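Side-chain contact in SPI-1 type 3 secretion system secretin (Salmonella enterica subsp. enterica serovar Typhimurium, PDB 4G08), which forms a ring-shaped multimer with an apparent central pore in the outer membrane, part of the type III secretion system that injects bacterial effector proteins into host cells: residues A[24-29]-A[59-64]. Residues are numbered along the deposited sequence; the frame is centred on the assembly and turned at random.
Sequences RTFFDA and NALLEK
Phe26 and Leu61 reach for each other with matching first torsions: in each, CG stands opposite the backbone N (chi1 176° and -172°), and the two side chains approach from opposing directions. Phe27 turns the other way at chi1, -76°, with CG opposite its own carbonyl carbon, and its ring thereby comes to meet Leu62 although the CB bond does not point at the partner helix. Two phenylalanines from helix 23-30 thus face two leucines from helix 58-69, each ring taking one methyl group. The far end of the Phe26 ring, CZ, lies 4.1 Å from CD2 of Leu61, which sits at the ring edge and near its plane. The second pair is closer: CD2 of Leu62 comes within 3.5 Å of CE1 of Phe27, approaching the ring obliquely, and also touches CZ of that ring. The rings are packed against each other as well, since the edge of Phe26 stands over one face of Phe27, with Phe26 CD2 3.8 Å above the plane and over its centre.

The backbones stay well apart, the nearest CA atoms, those of Phe27 and Leu62, being 9.3 Å from each other, and side chains alone bridge the gap. Both Phe27 and Leu62 also touch Ile82 of strand 80-84, and Phe26 makes an edge-to-face contact with the ring of Phe53. The contact therefore joins helices 23-30 and 58-69 within the N0 domain, one of the periplasmic domains of this secretin, over the mixed sheet that contains strand 80-84. As an example of how two helices can be joined by the ends of side chains alone, this small, largely buried apolar patch depends on van der Waals contact and the exclusion of water, with no hydrogen bond between the segments to fix their register.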
ATOM      1  N   ARG A  24      -4.401  -2.677  16.545  1.00 15.77           N
ATOM      2  CA  ARG A  24      -5.220  -3.775  16.062  1.00 23.74           C
ATOM      3  C   ARG A  24      -6.663  -3.615  16.502  1.00 19.91           C
ATOM      4  O   ARG A  24      -7.585  -3.752  15.705  1.00 26.72           O
ATOM      5  CB  ARG A  24      -4.694  -5.130  16.511  1.00 26.48           C
ATOM      6  CG  ARG A  24      -5.344  -6.268  15.745  1.00 32.60           C
ATOM      7  CD  ARG A  24      -4.744  -7.618  16.090  1.00 35.94           C
ATOM      8  NE  ARG A  24      -3.301  -7.660  15.872  1.00 38.47           N
ATOM      9  CZ  ARG A  24      -2.745  -7.891  14.691  1.00 35.58           C
ATOM     10  NH1 ARG A  24      -3.518  -8.036  13.626  1.00 41.45           N
ATOM     11  NH2 ARG A  24      -1.428  -8.016  14.578  1.00 33.83           N
ATOM     12  N   THR A  25      -6.858  -3.294  17.768  1.00 22.64           N
ATOM     13  CA  THR A  25      -8.194  -3.057  18.276  1.00 20.37           C
ATOM     14  C   THR A  25      -8.829  -1.869  17.570  1.00 23.87           C
ATOM     15  O   THR A  25      -9.954  -1.953  17.068  1.00 26.03           O
ATOM     16  CB  THR A  25      -8.137  -2.792  19.777  1.00 27.42           C
ATOM     17  OG1 THR A  25      -7.744  -3.994  20.449  1.00 29.22           O
ATOM     18  CG2 THR A  25      -9.481  -2.336  20.293  1.00 34.12           C
ATOM     19  N   PHE A  26      -8.040  -0.823  17.388  1.00 18.07           N
ATOM     20  CA  PHE A  26      -8.537   0.392  16.772  1.00 20.06           C
ATOM     21  C   PHE A  26      -9.007   0.147  15.344  1.00 16.27           C
ATOM     22  O   PHE A  26     -10.122   0.516  14.979  1.00 19.16           O
ATOM     23  CB  PHE A  26      -7.455   1.456  16.782  1.00 14.22           C
ATOM     24  CG  PHE A  26      -7.846   2.706  16.073  1.00 20.01           C
ATOM     25  CD1 PHE A  26      -8.681   3.622  16.679  1.00 19.66           C
ATOM     26  CD2 PHE A  26      -7.495   2.891  14.758  1.00 18.26           C
ATOM     27  CE1 PHE A  26      -9.099   4.743  15.998  1.00 22.77           C
ATOM     28  CE2 PHE A  26      -7.870   4.027  14.088  1.00 24.29           C
ATOM     29  CZ  PHE A  26      -8.694   4.943  14.702  1.00 18.83           C
ATOM     30  N   PHE A  27      -8.167  -0.481  14.531  1.00 17.94           N
ATOM     31  CA  PHE A  27      -8.548  -0.716  13.143  1.00 18.67           C
ATOM     32  C   PHE A  27      -9.633  -1.763  12.980  1.00 23.65           C
ATOM     33  O   PHE A  27     -10.463  -1.643  12.084  1.00 22.30           O
ATOM     34  CB  PHE A  27      -7.346  -1.074  12.289  1.00 14.49           C
ATOM     35  CG  PHE A  27      -6.501   0.096  11.951  1.00 17.65           C
ATOM     36  CD1 PHE A  27      -7.040   1.187  11.304  1.00 19.72           C
ATOM     37  CD2 PHE A  27      -5.215   0.174  12.427  1.00 19.06           C
ATOM     38  CE1 PHE A  27      -6.277   2.306  11.065  1.00 24.63           C
ATOM     39  CE2 PHE A  27      -4.447   1.293  12.203  1.00 20.88           C
ATOM     40  CZ  PHE A  27      -4.974   2.358  11.510  1.00 29.86           C
ATOM     41  N   ASP A  28      -9.742  -2.681  13.932  1.00 21.54           N
ATOM     42  CA  ASP A  28     -10.909  -3.552  13.975  1.00 25.09           C
ATOM     43  C   ASP A  28     -12.175  -2.734  14.158  1.00 24.87           C
ATOM     44  O   ASP A  28     -13.187  -2.987  13.507  1.00 27.77           O
ATOM     45  CB  ASP A  28     -10.796  -4.579  15.096  1.00 29.05           C
ATOM     46  CG  ASP A  28      -9.933  -5.759  14.712  1.00 37.54           C
ATOM     47  OD1 ASP A  28      -9.583  -5.881  13.520  1.00 39.56           O
ATOM     48  OD2 ASP A  28      -9.558  -6.539  15.613  1.00 40.17           O
ATOM     49  N   ALA A  29     -12.099  -1.718  15.008  1.00 24.79           N
ATOM     50  CA  ALA A  29     -13.240  -0.846  15.246  1.00 24.36           C
ATOM     51  C   ALA A  29     -13.618  -0.085  13.982  1.00 26.98           C
ATOM     52  O   ALA A  29     -14.793   0.010  13.630  1.00 24.55           O
ATOM     53  CB  ALA A  29     -12.936   0.122  16.372  1.00 22.40           C
ATOM     54  N   ASN A  59     -11.064   6.351   4.777  1.00 32.80           N
ATOM     55  CA  ASN A  59      -9.870   6.500   3.957  1.00 27.03           C
ATOM     56  C   ASN A  59      -9.107   7.778   4.262  1.00 25.04           C
ATOM     57  O   ASN A  59      -7.880   7.782   4.269  1.00 23.53           O
ATOM     58  CB  ASN A  59     -10.207   6.434   2.477  1.00 32.60           C
ATOM     59  CG  ASN A  59     -10.315   5.014   1.975  1.00 46.16           C
ATOM     60  OD1 ASN A  59      -9.944   4.069   2.672  1.00 49.38           O
ATOM     61  ND2 ASN A  59     -10.640   4.860   0.695  1.00 59.15           N
ATOM     62  N   ALA A  60      -9.826   8.847   4.569  1.00 20.28           N
ATOM     63  CA  ALA A  60      -9.171  10.076   4.985  1.00 19.39           C
ATOM     64  C   ALA A  60      -8.471   9.894   6.323  1.00 21.53           C
ATOM     65  O   ALA A  60      -7.376  10.414   6.539  1.00 21.66           O
ATOM     66  CB  ALA A  60     -10.176  11.198   5.070  1.00 25.34           C
ATOM     67  N   LEU A  61      -9.118   9.173   7.230  1.00 16.72           N
ATOM     68  CA  LEU A  61      -8.537   8.898   8.535  1.00 22.44           C
ATOM     69  C   LEU A  61      -7.278   8.059   8.412  1.00 18.13           C
ATOM     70  O   LEU A  61      -6.287   8.299   9.099  1.00 20.66           O
ATOM     71  CB  LEU A  61      -9.541   8.169   9.413  1.00 23.02           C
ATOM     72  CG  LEU A  61      -9.066   8.026  10.851  1.00 21.62           C
ATOM     73  CD1 LEU A  61      -8.685   9.380  11.411  1.00 25.74           C
ATOM     74  CD2 LEU A  61     -10.141   7.376  11.695  1.00 25.16           C
ATOM     75  N   LEU A  62      -7.338   7.040   7.568  1.00 20.33           N
ATOM     76  CA  LEU A  62      -6.183   6.199   7.330  1.00 20.74           C
ATOM     77  C   LEU A  62      -5.002   7.007   6.835  1.00 23.08           C
ATOM     78  O   LEU A  62      -3.860   6.741   7.211  1.00 19.10           O
ATOM     79  CB  LEU A  62      -6.522   5.129   6.311  1.00 24.78           C
ATOM     80  CG  LEU A  62      -7.108   3.869   6.922  1.00 23.66           C
ATOM     81  CD1 LEU A  62      -7.689   3.013   5.825  1.00 25.64           C
ATOM     82  CD2 LEU A  62      -6.037   3.102   7.666  1.00 28.37           C
ATOM     83  N   GLU A  63      -5.256   7.934   5.923  1.00 20.48           N
ATOM     84  CA  GLU A  63      -4.178   8.751   5.400  1.00 19.38           C
ATOM     85  C   GLU A  63      -3.583   9.620   6.491  1.00 18.24           C
ATOM     86  O   GLU A  63      -2.369   9.735   6.605  1.00 18.58           O
ATOM     87  CB  GLU A  63      -4.661   9.620   4.249  1.00 24.23           C
ATOM     88  CG  GLU A  63      -5.087   8.820   3.037  1.00 34.83           C
ATOM     89  CD  GLU A  63      -4.113   8.943   1.880  1.00 53.15           C
ATOM     90  OE1 GLU A  63      -4.265   8.184   0.899  1.00 47.28           O
ATOM     91  OE2 GLU A  63      -3.228   9.827   1.926  1.00 55.18           O
ATOM     92  N   LYS A  64      -4.436  10.220   7.313  1.00 17.79           N
ATOM     93  CA  LYS A  64      -3.942  11.100   8.353  1.00 14.35           C
ATOM     94  C   LYS A  64      -3.179  10.329   9.425  1.00 14.76           C
ATOM     95  O   LYS A  64      -2.089  10.732   9.839  1.00 18.41           O
ATOM     96  CB  LYS A  64      -5.096  11.854   8.990  1.00 19.04           C
ATOM     97  CG  LYS A  64      -4.623  13.024   9.817  1.00 22.76           C
ATOM     98  CD  LYS A  64      -5.780  13.891  10.244  1.00 34.70           C
ATOM     99  CE  LYS A  64      -6.217  13.500  11.636  1.00 40.24           C
ATOM    100  NZ  LYS A  64      -7.114  14.518  12.236  1.00 34.17           N
TER